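Local coordinates for tyrosine specific protein phosphatase (Trypanosoma cruzi, PDB 4AZ1) that probably removes phosphate groups from phosphotyrosine residues of proteins, at residues E110-L115 against P182-T187; F104-Y109 against L176-E181; P157-E162 against R171-L176. One frame throughout, in Å; residues are numbered along the deposited sequence.

In the fold
The three contacts tie one flank of the mixed central sheet of a protein tyrosine phosphatase domain to itself and to the helix packed against it. Along the chain come helix 101-110, strand 115-118, then the consecutive antiparallel strands 151-164, 169-177 and 184-191. Contact 2 sets the helix against the end of strand 169-177; contact 1, its centre about 8 Å away, joins the helix exit to strand 184-191, and the segments of the two alternate in sequence. Contact 3, about 12 Å from the centre of contact 1 and 16 Å from that of contact 2, is local to the hairpin 151-164/169-177. Strand 169-177 serves both: its Leu176 end packs on the helix, its Arg171-Ile175 part faces 157-162.

Contact 1. Residues E110-L115 against P182-T187; sequences EKKISL and PPHKFT
The carbonyl oxygen of Ile113 receives NE2 of His184 at 2.6 Å, and the N-H points almost straight at it, with an angle of 170°. The oxygen lies nearly in the imidazole plane, while the donor stands well above the carbonyl plane. With CG anti to the backbone N (chi1 172°), the histidine ring swings across to the loop, where CA of Lys112 sits over one of its faces, 3.7 Å from the centroid. CB of Phe186 also comes within 3.3 Å of the Ile113 oxygen. Lys112 itself has positive phi and closes helix 101-110 in a Schellman motif; its NZ bonds to Tyr109 O, the lysine also makes a cation-pi contact with Tyr109, and a water accepts a weak bond from NZ while donating to Pro183 O. Farther on, Thr187 N gives a nearly linear bond to Ser114 O at 3.1 Å. CA of Leu115 then approaches Thr187 O to 3.4 Å, a CA-H...O contact beside the parallel bridge between these two residues. Strand 115-118 thereby enters the sheet alongside strand 184-191. The imidazole N-H thus holds the loop carbonyl just ahead of the Leu115-Thr187 bridge, consistent with a proton on NE2.

Contact 2. Residues F104-Y109 against L176-E181; sequences FLAMLY and LQRADE
Helix 101-110 meets the end of strand 169-177 with Tyr109 opposite Leu176, their CA atoms 6.5 Å apart, and the chain beyond the strand reverses through a type II beta turn from Arg178 to Glu181. Leu176 rests its CD1 against the helix, 3.6 Å from CB of Leu108 and equally near the carbonyl oxygen of Leu105. Its CB lies beside CD1 of Tyr109, the two side chains running antiparallel alongside one another. Here a helix covers a face of the mixed sheet of the phosphatase domain, and Phe186 of the neighbouring strand touches both Leu108 and Leu176. The Tyr109 ring, placed by a chi1 of -176° beside Leu176 and Arg178, has the Arg178 chain over one face: CG stands 3.9 Å from the centroid, displaced toward the rim, and CD is 3.6 Å from CE2. A bend at chi3 (88°) then returns the guanidinium to the helix, its plane 60° from that of the ring, with Ala106 CB at its edge, 3.9 Å from NH1. CB of Glu181 lies 3.3 Å from Tyr109 OH. The hydroxyl makes its hydrogen bond with the carbonyl oxygen of Pro182.

Contact 3. Residues P157-E162 against R171-L176; sequences PGKAYE and RRYLIL
Pro157 begins the contact with an apolar touch, its CD 3.7 Å from CD1 of Ile175, the two side chains crossing at about a right angle. Lys159 follows, with an extended chain laid across the Tyr173 ring: CE sits over the ring centre, 3.7 Å from the centroid, and NZ makes an off-centre cation-pi contact, 31° from the ring normal. A chi1 of -151° and straight torsions beyond it let the lysine run its methylenes over that face from CG to CE. Lys159 O shares a water with Tyr173 O; the water donates to both, joining the two carbonyls across the looped part. Ala160 contributes its carbonyl oxygen, near the plane of the Tyr173 ring at its edge, 3.5 Å from CD2. At Tyr161 the roles reverse: its ring receives the Arg172 chain over one face, CG 3.7 Å from the centroid and nearly on the normal. The guanidinium stands 86° to that ring and bonds to Gln188 and Gln190 of strand 184-191, while Tyr161 OH bonds to Pro135 O and lies 3.7 Å from CD2 of Leu174. Glu162 restores regular pairing. Its N bonds to Arg171 O at 2.8 Å and its O accepts Arg171 N at 2.7 Å, both in the carbonyl planes. On the same face as the Arg171 side chain, its carboxylate lies beside the hydroxyl of Tyr173. The arrangement belongs to the beta hairpin of strands 151-164 and 169-177, its first strand broken by a bulge or short loop before Glu162 and Arg171 form an antiparallel hydrogen-bonded pair.

Contact 1. Residues E110-L115 against P182-T187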
loop_
_atom_site.group_PDB
_atom_site.type_symbol
_atom_site.label_atom_id
_atom_site.label_comp_id
_atom_site.label_asym_id
_atom_site.label_seq_id
_atom_site.Cartn_x
_atom_site.Cartn_y
_atom_site.Cartn_z
ATOM N N GLU A 110 4.521 -9.394 10.631
ATOM C CA GLU A 110 5.300 -10.629 10.686
ATOM C C GLU A 110 6.421 -10.557 11.734
ATOM O O GLU A 110 6.712 -11.549 12.409
ATOM C CB GLU A 110 5.890 -10.958 9.307
ATOM C CG GLU A 110 6.525 -12.351 9.216
ATOM C CD GLU A 110 7.920 -12.325 8.614
ATOM O OE1 GLU A 110 8.203 -11.414 7.807
ATOM O OE2 GLU A 110 8.735 -13.211 8.957
ATOM N N LYS A 111 7.037 -9.382 11.868
ATOM C CA LYS A 111 8.134 -9.206 12.816
ATOM C C LYS A 111 7.656 -8.860 14.223
ATOM O O LYS A 111 8.471 -8.786 15.146
ATOM C CB LYS A 111 9.127 -8.144 12.316
ATOM C CG LYS A 111 9.926 -8.600 11.115
ATOM C CD LYS A 111 10.691 -9.868 11.451
ATOM C CE LYS A 111 11.388 -10.446 10.231
ATOM N NZ LYS A 111 12.338 -11.558 10.603
ATOM N N LYS A 112 6.346 -8.659 14.379
ATOM C CA LYS A 112 5.756 -8.356 15.688
ATOM C C LYS A 112 6.366 -7.080 16.275
ATOM O O LYS A 112 6.684 -7.008 17.467
ATOM C CB LYS A 112 5.929 -9.534 16.673
ATOM C CG LYS A 112 5.435 -10.890 16.152
ATOM C CD LYS A 112 3.987 -10.820 15.683
ATOM C CE LYS A 112 3.595 -12.064 14.872
ATOM N NZ LYS A 112 2.324 -11.860 14.112
ATOM N N ILE A 113 6.532 -6.072 15.432
ATOM C CA ILE A 113 7.103 -4.811 15.877
ATOM C C ILE A 113 6.172 -4.164 16.907
ATOM O O ILE A 113 4.952 -4.111 16.708
ATOM C CB ILE A 113 7.364 -3.882 14.685
ATOM C CG1 ILE A 113 8.411 -4.513 13.758
ATOM C CG2 ILE A 113 7.800 -2.500 15.155
ATOM C CD1 ILE A 113 9.734 -4.859 14.457
ATOM N N SER A 114 6.738 -3.701 18.019
ATOM C CA SER A 114 5.920 -3.153 19.099
ATOM C C SER A 114 5.851 -1.615 19.083
ATOM O O SER A 114 4.884 -1.027 19.584
ATOM C CB SER A 114 6.385 -3.711 20.456
ATOM O OG SER A 114 6.060 -2.846 21.528
ATOM N N LEU A 115 6.846 -0.967 18.476
ATOM C CA LEU A 115 6.917 0.492 18.527
ATOM C C LEU A 115 7.451 1.080 17.227
ATOM O O LEU A 115 8.535 0.717 16.745
ATOM C CB LEU A 115 7.776 0.969 19.715
ATOM C CG LEU A 115 8.068 2.474 19.806
ATOM C CD1 LEU A 115 6.773 3.267 19.972
ATOM C CD2 LEU A 115 9.030 2.794 20.951
ATOM N N PRO A 182 -3.834 -14.432 14.439
ATOM C CA PRO A 182 -4.001 -13.609 15.642
ATOM C C PRO A 182 -3.621 -12.146 15.413
ATOM O O PRO A 182 -2.650 -11.862 14.704
ATOM C CB PRO A 182 -3.058 -14.269 16.658
ATOM C CG PRO A 182 -2.093 -15.064 15.841
ATOM C CD PRO A 182 -2.864 -15.523 14.644
ATOM N N PRO A 183 -4.407 -11.221 15.991
ATOM C CA PRO A 183 -4.129 -9.784 15.871
ATOM C C PRO A 183 -2.808 -9.399 16.537
ATOM O O PRO A 183 -2.351 -10.093 17.447
ATOM C CB PRO A 183 -5.309 -9.123 16.598
ATOM C CG PRO A 183 -5.927 -10.214 17.457
ATOM C CD PRO A 183 -5.640 -11.506 16.757
ATOM N N HIS A 184 -2.196 -8.317 16.070
ATOM C CA HIS A 184 -0.973 -7.812 16.674
ATOM C C HIS A 184 -1.125 -6.334 17.015
ATOM O O HIS A 184 -1.371 -5.504 16.127
ATOM C CB HIS A 184 0.235 -8.011 15.748
ATOM C CG HIS A 184 1.487 -7.343 16.239
ATOM N ND1 HIS A 184 2.215 -7.818 17.312
ATOM C CD2 HIS A 184 2.132 -6.230 15.817
ATOM C CE1 HIS A 184 3.253 -7.031 17.524
ATOM N NE2 HIS A 184 3.230 -6.059 16.632
ATOM N N LYS A 185 -0.982 -6.012 18.299
ATOM C CA LYS A 185 -1.055 -4.629 18.763
ATOM C C LYS A 185 0.307 -3.961 18.665
ATOM O O LYS A 185 1.334 -4.593 18.900
ATOM C CB LYS A 185 -1.530 -4.579 20.214
ATOM C CG LYS A 185 -2.941 -5.108 20.418
ATOM C CD LYS A 185 -3.376 -4.972 21.865
ATOM C CE LYS A 185 -4.827 -5.398 22.027
ATOM N NZ LYS A 185 -5.313 -5.179 23.414
ATOM N N PHE A 186 0.314 -2.684 18.303
ATOM C CA PHE A 186 1.536 -1.896 18.346
ATOM C C PHE A 186 1.205 -0.419 18.558
ATOM O O PHE A 186 0.052 0.012 18.377
ATOM C CB PHE A 186 2.403 -2.127 17.091
ATOM C CG PHE A 186 1.940 -1.377 15.864
ATOM C CD1 PHE A 186 0.915 -1.874 15.071
ATOM C CD2 PHE A 186 2.549 -0.178 15.498
ATOM C CE1 PHE A 186 0.496 -1.189 13.931
ATOM C CE2 PHE A 186 2.142 0.523 14.360
ATOM C CZ PHE A 186 1.114 0.008 13.572
ATOM N N THR A 187 2.209 0.341 18.983
ATOM C CA THR A 187 2.047 1.774 19.198
ATOM C C THR A 187 2.843 2.535 18.129
ATOM O O THR A 187 4.022 2.238 17.898
ATOM C CB THR A 187 2.515 2.154 20.620
ATOM O OG1 THR A 187 1.841 1.328 21.582
ATOM C CG2 THR A 187 2.215 3.608 20.919
HETATM O O HOH W 1 0.415 -11.462 16.807
#

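Contact 2. Residues F104-Y109 against L176-E181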
loop_
_atom_site.group_PDB
_atom_site.type_symbol
_atom_site.label_atom_id
_atom_site.label_comp_id
_atom_site.label_asym_id
_atom_site.label_seq_id
_atom_site.Cartn_x
_atom_site.Cartn_y
_atom_site.Cartn_z
ATOM N N PHE A 104 5.162 -2.548 4.249
ATOM C CA PHE A 104 5.564 -1.971 5.526
ATOM C C PHE A 104 4.720 -2.598 6.637
ATOM O O PHE A 104 5.251 -3.065 7.655
ATOM C CB PHE A 104 5.382 -0.456 5.471
ATOM C CG PHE A 104 5.774 0.270 6.738
ATOM C CD1 PHE A 104 7.105 0.371 7.122
ATOM C CD2 PHE A 104 4.807 0.881 7.526
ATOM C CE1 PHE A 104 7.460 1.066 8.280
ATOM C CE2 PHE A 104 5.155 1.571 8.690
ATOM C CZ PHE A 104 6.476 1.666 9.062
ATOM N N LEU A 105 3.409 -2.633 6.425
ATOM C CA LEU A 105 2.491 -3.177 7.428
ATOM C C LEU A 105 2.722 -4.669 7.632
ATOM O O LEU A 105 2.635 -5.182 8.762
ATOM C CB LEU A 105 1.030 -2.909 7.038
ATOM C CG LEU A 105 0.629 -1.429 6.942
ATOM C CD1 LEU A 105 -0.875 -1.246 6.656
ATOM C CD2 LEU A 105 1.020 -0.662 8.182
ATOM N N ALA A 106 3.007 -5.370 6.536
ATOM C CA ALA A 106 3.267 -6.803 6.613
ATOM C C ALA A 106 4.511 -7.069 7.451
ATOM O O ALA A 106 4.567 -8.044 8.215
ATOM C CB ALA A 106 3.441 -7.392 5.223
ATOM N N MET A 107 5.515 -6.214 7.277
ATOM C CA MET A 107 6.737 -6.291 8.064
ATOM C C MET A 107 6.418 -6.107 9.537
ATOM O O MET A 107 6.846 -6.914 10.359
ATOM C CB MET A 107 7.748 -5.233 7.612
ATOM C CG MET A 107 9.070 -5.266 8.380
ATOM S SD MET A 107 9.059 -4.247 9.887
ATOM C CE MET A 107 8.523 -2.673 9.187
ATOM N N LEU A 108 5.664 -5.053 9.862
ATOM C CA LEU A 108 5.297 -4.783 11.248
ATOM C C LEU A 108 4.615 -6.000 11.835
ATOM O O LEU A 108 4.854 -6.375 12.991
ATOM C CB LEU A 108 4.334 -3.603 11.333
ATOM C CG LEU A 108 4.894 -2.239 10.972
ATOM C CD1 LEU A 108 3.818 -1.180 11.176
ATOM C CD2 LEU A 108 6.118 -1.980 11.855
ATOM N N TYR A 109 3.771 -6.624 11.018
ATOM C CA TYR A 109 2.959 -7.733 11.471
ATOM C C TYR A 109 3.769 -9.008 11.656
ATOM O O TYR A 109 3.682 -9.653 12.699
ATOM C CB TYR A 109 1.803 -7.988 10.499
ATOM C CG TYR A 109 0.889 -9.079 10.985
ATOM C CD1 TYR A 109 -0.086 -8.817 11.946
ATOM C CD2 TYR A 109 1.014 -10.381 10.512
ATOM C CE1 TYR A 109 -0.917 -9.822 12.412
ATOM C CE2 TYR A 109 0.181 -11.394 10.974
ATOM C CZ TYR A 109 -0.781 -11.105 11.919
ATOM O OH TYR A 109 -1.607 -12.103 12.381
ATOM N N LEU A 176 -2.977 -4.570 14.118
ATOM C CA LEU A 176 -2.813 -5.140 12.783
ATOM C C LEU A 176 -3.390 -6.538 12.764
ATOM O O LEU A 176 -3.141 -7.327 13.692
ATOM C CB LEU A 176 -1.336 -5.200 12.400
ATOM C CG LEU A 176 -0.787 -3.966 11.697
ATOM C CD1 LEU A 176 0.740 -4.018 11.615
ATOM C CD2 LEU A 176 -1.396 -3.890 10.315
ATOM N N GLN A 177 -4.161 -6.855 11.721
ATOM C CA GLN A 177 -4.711 -8.192 11.595
ATOM C C GLN A 177 -4.728 -8.714 10.151
ATOM O O GLN A 177 -4.986 -7.954 9.210
ATOM C CB GLN A 177 -6.124 -8.243 12.186
ATOM C CG GLN A 177 -6.542 -9.654 12.593
ATOM C CD GLN A 177 -7.935 -9.706 13.206
ATOM O OE1 GLN A 177 -8.573 -8.671 13.419
ATOM N NE2 GLN A 177 -8.413 -10.915 13.488
ATOM N N ARG A 178 -4.433 -10.008 9.994
ATOM C CA ARG A 178 -4.673 -10.740 8.750
ATOM C C ARG A 178 -5.793 -11.716 9.046
ATOM O O ARG A 178 -5.945 -12.152 10.189
ATOM C CB ARG A 178 -3.448 -11.550 8.305
ATOM C CG ARG A 178 -2.127 -10.798 8.265
ATOM C CD ARG A 178 -1.028 -11.657 7.636
ATOM N NE ARG A 178 -0.984 -11.500 6.184
ATOM C CZ ARG A 178 -0.086 -10.761 5.543
ATOM N NH1 ARG A 178 0.859 -10.121 6.216
ATOM N NH2 ARG A 178 -0.124 -10.666 4.224
ATOM N N ALA A 179 -6.572 -12.075 8.032
ATOM C CA ALA A 179 -7.676 -13.010 8.240
ATOM C C ALA A 179 -7.197 -14.373 8.740
ATOM O O ALA A 179 -6.194 -14.910 8.254
ATOM C CB ALA A 179 -8.498 -13.165 6.974
ATOM N N ASP A 180 -7.922 -14.911 9.721
ATOM C CA ASP A 180 -7.631 -16.216 10.318
ATOM C C ASP A 180 -6.253 -16.294 10.992
ATOM O O ASP A 180 -5.687 -17.380 11.141
ATOM C CB ASP A 180 -7.810 -17.343 9.288
ATOM C CG ASP A 180 -9.146 -17.267 8.561
ATOM O OD1 ASP A 180 -10.136 -16.802 9.169
ATOM O OD2 ASP A 180 -9.204 -17.668 7.378
ATOM N N GLU A 181 -5.722 -15.143 11.401
ATOM C CA GLU A 181 -4.484 -15.108 12.167
ATOM C C GLU A 181 -4.644 -14.205 13.390
ATOM O O GLU A 181 -5.504 -13.326 13.402
ATOM C CB GLU A 181 -3.303 -14.656 11.291
ATOM C CG GLU A 181 -2.936 -15.644 10.188
ATOM C CD GLU A 181 -1.571 -15.371 9.579
ATOM O OE1 GLU A 181 -0.656 -14.941 10.317
ATOM O OE2 GLU A 181 -1.412 -15.590 8.359
#

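Contact 3. Residues P157-E162 against R171-L176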
loop_
_atom_site.group_PDB
_atom_site.type_symbol
_atom_site.label_atom_id
_atom_site.label_comp_id
_atom_site.label_asym_id
_atom_site.label_seq_id
_atom_site.Cartn_x
_atom_site.Cartn_y
_atom_site.Cartn_z
ATOM N N PRO A 157 -9.703 -0.386 20.217
ATOM C CA PRO A 157 -11.005 -0.006 20.783
ATOM C C PRO A 157 -10.928 0.367 22.258
ATOM O O PRO A 157 -11.803 1.085 22.750
ATOM C CB PRO A 157 -11.850 -1.284 20.645
ATOM C CG PRO A 157 -11.196 -2.076 19.577
ATOM C CD PRO A 157 -9.728 -1.732 19.613
ATOM N N GLY A 158 -9.913 -0.130 22.956
ATOM C CA GLY A 158 -9.828 0.087 24.387
ATOM C C GLY A 158 -8.717 1.046 24.754
ATOM O O GLY A 158 -8.270 1.079 25.901
ATOM N N LYS A 159 -8.268 1.832 23.778
ATOM C CA LYS A 159 -7.196 2.783 24.015
ATOM C C LYS A 159 -7.169 3.833 22.906
ATOM O O LYS A 159 -6.650 3.575 21.821
ATOM C CB LYS A 159 -5.864 2.034 24.085
ATOM C CG LYS A 159 -4.813 2.680 24.960
ATOM C CD LYS A 159 -3.639 1.734 25.165
ATOM C CE LYS A 159 -2.546 2.389 25.992
ATOM N NZ LYS A 159 -1.341 1.523 26.084
ATOM N N ALA A 160 -7.711 5.019 23.185
ATOM C CA ALA A 160 -7.828 6.088 22.184
ATOM C C ALA A 160 -6.501 6.776 21.818
ATOM O O ALA A 160 -5.525 6.728 22.582
ATOM C CB ALA A 160 -8.845 7.123 22.639
ATOM N N TYR A 161 -6.479 7.421 20.651
ATOM C CA TYR A 161 -5.316 8.195 20.217
ATOM C C TYR A 161 -5.032 9.274 21.255
ATOM O O TYR A 161 -5.966 9.884 21.771
ATOM C CB TYR A 161 -5.603 8.908 18.898
ATOM C CG TYR A 161 -5.552 8.071 17.636
ATOM C CD1 TYR A 161 -5.336 6.697 17.674
ATOM C CD2 TYR A 161 -5.734 8.674 16.392
ATOM C CE1 TYR A 161 -5.295 5.943 16.497
ATOM C CE2 TYR A 161 -5.699 7.937 15.212
ATOM C CZ TYR A 161 -5.483 6.572 15.271
ATOM O OH TYR A 161 -5.448 5.843 14.099
ATOM N N GLU A 162 -3.759 9.522 21.557
ATOM C CA GLU A 162 -3.407 10.587 22.506
ATOM C C GLU A 162 -2.677 11.722 21.793
ATOM O O GLU A 162 -1.755 11.480 21.017
ATOM C CB GLU A 162 -2.547 10.036 23.646
ATOM C CG GLU A 162 -3.220 8.913 24.435
ATOM C CD GLU A 162 -2.288 8.274 25.454
ATOM O OE1 GLU A 162 -1.133 8.738 25.571
ATOM O OE2 GLU A 162 -2.710 7.310 26.134
ATOM N N ARG A 171 0.132 9.873 19.891
ATOM C CA ARG A 171 0.306 8.438 20.116
ATOM C C ARG A 171 -0.918 7.693 19.623
ATOM O O ARG A 171 -2.041 7.986 20.044
ATOM C CB ARG A 171 0.552 8.141 21.598
ATOM C CG ARG A 171 1.798 8.817 22.117
ATOM C CD ARG A 171 2.272 8.307 23.483
ATOM N NE ARG A 171 3.628 8.815 23.703
ATOM C CZ ARG A 171 3.918 9.932 24.370
ATOM N NH1 ARG A 171 2.949 10.652 24.936
ATOM N NH2 ARG A 171 5.183 10.316 24.485
ATOM N N ARG A 172 -0.688 6.735 18.731
ATOM C CA ARG A 172 -1.764 5.949 18.141
ATOM C C ARG A 172 -1.569 4.494 18.542
ATOM O O ARG A 172 -0.502 3.916 18.317
ATOM C CB ARG A 172 -1.753 6.096 16.612
ATOM C CG ARG A 172 -1.876 7.550 16.129
ATOM C CD ARG A 172 -1.949 7.658 14.608
ATOM N NE ARG A 172 -2.226 9.031 14.194
ATOM C CZ ARG A 172 -1.301 9.923 13.830
ATOM N NH1 ARG A 172 -0.015 9.601 13.813
ATOM N NH2 ARG A 172 -1.672 11.148 13.480
ATOM N N TYR A 173 -2.583 3.920 19.173
ATOM C CA TYR A 173 -2.521 2.525 19.590
ATOM C C TYR A 173 -3.324 1.737 18.565
ATOM O O TYR A 173 -4.524 1.967 18.367
ATOM C CB TYR A 173 -3.049 2.357 21.039
ATOM C CG TYR A 173 -2.309 3.277 21.990
ATOM C CD1 TYR A 173 -1.053 2.930 22.493
ATOM C CD2 TYR A 173 -2.835 4.516 22.340
ATOM C CE1 TYR A 173 -0.352 3.789 23.334
ATOM C CE2 TYR A 173 -2.150 5.371 23.184
ATOM C CZ TYR A 173 -0.906 5.003 23.674
ATOM O OH TYR A 173 -0.221 5.852 24.510
ATOM N N LEU A 174 -2.641 0.816 17.905
ATOM C CA LEU A 174 -3.148 0.221 16.685
ATOM C C LEU A 174 -3.194 -1.303 16.775
ATOM O O LEU A 174 -2.482 -1.924 17.577
ATOM C CB LEU A 174 -2.274 0.679 15.502
ATOM C CG LEU A 174 -2.312 2.192 15.237
ATOM C CD1 LEU A 174 -1.174 2.645 14.323
ATOM C CD2 LEU A 174 -3.671 2.599 14.640
ATOM N N ILE A 175 -4.055 -1.900 15.964
ATOM C CA ILE A 175 -4.128 -3.350 15.876
ATOM C C ILE A 175 -4.005 -3.779 14.418
ATOM O O ILE A 175 -4.814 -3.375 13.570
ATOM C CB ILE A 175 -5.445 -3.890 16.501
ATOM C CG1 ILE A 175 -5.548 -3.469 17.975
ATOM C CG2 ILE A 175 -5.502 -5.393 16.396
ATOM C CD1 ILE A 175 -6.849 -3.922 18.669
ATOM N N LEU A 176 -2.977 -4.570 14.118
ATOM C CA LEU A 176 -2.813 -5.140 12.783
ATOM C C LEU A 176 -3.390 -6.538 12.764
ATOM O O LEU A 176 -3.141 -7.327 13.692
ATOM C CB LEU A 176 -1.336 -5.200 12.400
ATOM C CG LEU A 176 -0.787 -3.966 11.697
ATOM C CD1 LEU A 176 0.740 -4.018 11.615
ATOM C CD2 LEU A 176 -1.396 -3.890 10.315
HETATM O O HOH W 2 -5.637 4.215 19.530
#